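Local coordinates for protein transcobalamin-1 (Homo sapiens, PDB 4KKI) that binds vitamin B12 with femtomolar affinity, carries it, and protects it from the acidic environment of the stomach, at residues A[340-345]-A[428-433]. Sequence-based numbering, arbitrary orientation.
Sequences VRINET and VRWSKY. With NAG (2-acetamido-2-deoxy-beta-D-glucopyranose), chain B.
V340 and R341 pair in parallel with V428 and R429, joining the end of strand 333-341 to the middle of strand 426-432 in the mixed sheet of the C-terminal beta domain. Two backbone hydrogen bonds hold the pair. R341 N donates to V428 O at 3.0 Å. W430 N donates to R341 O at 2.8 Å, nearly straight at 170°. R341 thus uses both its N and its O on the neighbouring strand, as in regular parallel pairing. V340 and V428 turn to one face of the sheet, where both pack on I389 of strand 384-389. R341 and R429 turn to the other face and run side by side, with R341 CD 4.0 Å from R429 NE. Their guanidinium planes stand almost perpendicular, at 85°. The like charges are close, with R341 NH1 4.3 Å from R429 NH2, but E427 forms a salt bridge with each and probably offsets the repulsion. After R341 the chain leaves the pairing and turns into the antiparallel strand 345-353, while 428-433 runs on to Y433, whose hydroxyl hydrogen-bonds to cyanocobalamin. At this fork I342 CG2 lies 4.3 Å from W430 CB. W430 CG is anti to the backbone N (chi1 -179°), which leads the indole away from R341 to meet W402, a cobalamin-binding residue, edge to face. N343 carries an N-linked glycan, and the sugar's acetamido methyl reaches back to the indole, with C8 3.4 Å from W430 NE1.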
loop_
_atom_site.group_PDB
_atom_site.type_symbol
_atom_site.label_atom_id
_atom_site.label_comp_id
_atom_site.label_asym_id
_atom_site.label_seq_id
_atom_site.Cartn_x
_atom_site.Cartn_y
_atom_site.Cartn_z
ATOM N N VAL A 340 -11.788 6.267 -23.915
ATOM C CA VAL A 340 -10.881 7.169 -23.219
ATOM C C VAL A 340 -11.582 8.498 -22.980
ATOM O O VAL A 340 -11.845 9.245 -23.922
ATOM C CB VAL A 340 -9.595 7.419 -24.026
ATOM C CG1 VAL A 340 -8.742 8.483 -23.348
ATOM C CG2 VAL A 340 -8.809 6.124 -24.196
ATOM N N ARG A 341 -11.897 8.783 -21.720
ATOM C CA ARG A 341 -12.607 10.009 -21.370
ATOM C C ARG A 341 -11.694 11.065 -20.748
ATOM O O ARG A 341 -11.012 10.811 -19.755
ATOM C CB ARG A 341 -13.787 9.708 -20.440
ATOM C CG ARG A 341 -14.358 10.936 -19.741
ATOM C CD ARG A 341 -15.666 10.628 -19.020
ATOM N NE ARG A 341 -16.803 10.634 -19.938
ATOM C CZ ARG A 341 -17.412 9.540 -20.387
ATOM N NH1 ARG A 341 -17.004 8.342 -19.994
ATOM N NH2 ARG A 341 -18.434 9.647 -21.224
ATOM N N ILE A 342 -11.690 12.247 -21.355
ATOM C CA ILE A 342 -10.981 13.404 -20.825
ATOM C C ILE A 342 -12.028 14.469 -20.518
ATOM O O ILE A 342 -12.483 14.604 -19.382
ATOM C CB ILE A 342 -9.958 13.930 -21.844
ATOM C CG1 ILE A 342 -9.083 12.777 -22.340
ATOM C CG2 ILE A 342 -9.112 15.043 -21.240
ATOM C CD1 ILE A 342 -7.975 13.194 -23.272
ATOM N N ASN A 343 -12.407 15.220 -21.544
ATOM C CA ASN A 343 -13.632 16.005 -21.514
ATOM C C ASN A 343 -14.585 15.338 -22.484
ATOM O O ASN A 343 -15.663 14.871 -22.111
ATOM C CB ASN A 343 -13.365 17.445 -21.938
ATOM C CG ASN A 343 -12.874 18.304 -20.795
ATOM O OD1 ASN A 343 -13.454 18.297 -19.706
ATOM N ND2 ASN A 343 -11.795 19.044 -21.028
ATOM N N GLU A 344 -14.154 15.285 -23.737
ATOM C CA GLU A 344 -14.810 14.491 -24.756
ATOM C C GLU A 344 -14.449 13.031 -24.517
ATOM O O GLU A 344 -13.585 12.726 -23.694
ATOM C CB GLU A 344 -14.308 14.913 -26.136
ATOM C CG GLU A 344 -12.882 14.450 -26.451
ATOM C CD GLU A 344 -11.798 15.264 -25.747
ATOM O OE1 GLU A 344 -12.116 16.046 -24.825
ATOM O OE2 GLU A 344 -10.617 15.129 -26.130
ATOM N N THR A 345 -15.096 12.131 -25.248
ATOM C CA THR A 345 -14.818 10.708 -25.111
ATOM C C THR A 345 -14.557 10.057 -26.467
ATOM O O THR A 345 -15.325 10.238 -27.412
ATOM C CB THR A 345 -15.974 9.976 -24.402
ATOM O OG1 THR A 345 -16.248 10.612 -23.147
ATOM C CG2 THR A 345 -15.614 8.520 -24.158
ATOM N N VAL A 428 -10.771 4.392 -19.573
ATOM C CA VAL A 428 -9.689 5.087 -18.895
ATOM C C VAL A 428 -10.065 6.561 -18.798
ATOM O O VAL A 428 -10.219 7.238 -19.814
ATOM C CB VAL A 428 -8.355 4.935 -19.633
ATOM C CG1 VAL A 428 -7.227 5.488 -18.778
ATOM C CG2 VAL A 428 -8.102 3.473 -19.966
ATOM N N ARG A 429 -10.212 7.051 -17.571
ATOM C CA ARG A 429 -10.797 8.365 -17.328
ATOM C C ARG A 429 -9.826 9.349 -16.672
ATOM O O ARG A 429 -9.157 9.021 -15.694
ATOM C CB ARG A 429 -12.051 8.210 -16.461
ATOM C CG ARG A 429 -12.716 9.511 -16.039
ATOM C CD ARG A 429 -13.927 9.235 -15.155
ATOM N NE ARG A 429 -14.874 8.323 -15.795
ATOM C CZ ARG A 429 -15.973 7.851 -15.215
ATOM N NH1 ARG A 429 -16.276 8.201 -13.973
ATOM N NH2 ARG A 429 -16.772 7.025 -15.877
ATOM N N TRP A 430 -9.763 10.557 -17.220
ATOM C CA TRP A 430 -8.981 11.635 -16.629
ATOM C C TRP A 430 -9.695 12.153 -15.381
ATOM O O TRP A 430 -10.799 12.684 -15.473
ATOM C CB TRP A 430 -8.801 12.758 -17.651
ATOM C CG TRP A 430 -7.998 13.915 -17.161
ATOM C CD1 TRP A 430 -8.462 15.159 -16.848
ATOM C CD2 TRP A 430 -6.585 13.942 -16.928
ATOM N NE1 TRP A 430 -7.426 15.960 -16.436
ATOM C CE2 TRP A 430 -6.264 15.237 -16.475
ATOM C CE3 TRP A 430 -5.562 12.998 -17.060
ATOM C CZ2 TRP A 430 -4.960 15.613 -16.154
ATOM C CZ3 TRP A 430 -4.268 13.373 -16.740
ATOM C CH2 TRP A 430 -3.979 14.669 -16.290
ATOM N N SER A 431 -9.071 11.994 -14.216
ATOM C CA SER A 431 -9.755 12.272 -12.954
ATOM C C SER A 431 -8.926 13.079 -11.954
ATOM O O SER A 431 -7.710 13.208 -12.093
ATOM C CB SER A 431 -10.205 10.962 -12.304
ATOM O OG SER A 431 -10.936 10.164 -13.218
ATOM N N LYS A 432 -9.604 13.612 -10.941
ATOM C CA LYS A 432 -8.954 14.384 -9.888
ATOM C C LYS A 432 -9.042 13.627 -8.567
ATOM O O LYS A 432 -9.802 12.665 -8.448
ATOM C CB LYS A 432 -9.635 15.746 -9.726
ATOM C CG LYS A 432 -10.087 16.401 -11.024
ATOM C CD LYS A 432 -8.913 16.888 -11.856
ATOM C CE LYS A 432 -9.382 17.767 -13.007
ATOM N NZ LYS A 432 -10.364 17.066 -13.880
ATOM N N TYR A 433 -8.270 14.061 -7.574
ATOM C CA TYR A 433 -8.395 13.506 -6.229
ATOM C C TYR A 433 -9.542 14.206 -5.505
ATOM O O TYR A 433 -10.055 13.701 -4.507
ATOM C CB TYR A 433 -7.111 13.696 -5.413
ATOM C CG TYR A 433 -5.841 13.117 -6.003
ATOM C CD1 TYR A 433 -5.874 12.198 -7.045
ATOM C CD2 TYR A 433 -4.600 13.488 -5.498
ATOM C CE1 TYR A 433 -4.704 11.678 -7.574
ATOM C CE2 TYR A 433 -3.431 12.974 -6.018
ATOM C CZ TYR A 433 -3.486 12.071 -7.054
ATOM O OH TYR A 433 -2.316 11.564 -7.568
HETATM C C1 NAG B . -11.766 20.133 -20.087
HETATM C C2 NAG B . -10.274 20.429 -20.223
HETATM C C3 NAG B . -9.885 21.818 -19.722
HETATM C C4 NAG B . -10.900 22.881 -20.120
HETATM C C5 NAG B . -12.314 22.414 -19.809
HETATM C C6 NAG B . -13.344 23.459 -20.221
HETATM C C7 NAG B . -8.314 19.047 -19.901
HETATM C C8 NAG B . -7.742 17.811 -19.272
HETATM N N2 NAG B . -9.519 19.428 -19.491
HETATM O O3 NAG B . -8.619 22.152 -20.250
HETATM O O4 NAG B . -10.638 24.063 -19.397
HETATM O O5 NAG B . -12.569 21.215 -20.506
HETATM O O6 NAG B . -14.529 23.271 -19.478
HETATM O O7 NAG B . -7.676 19.668 -20.748
#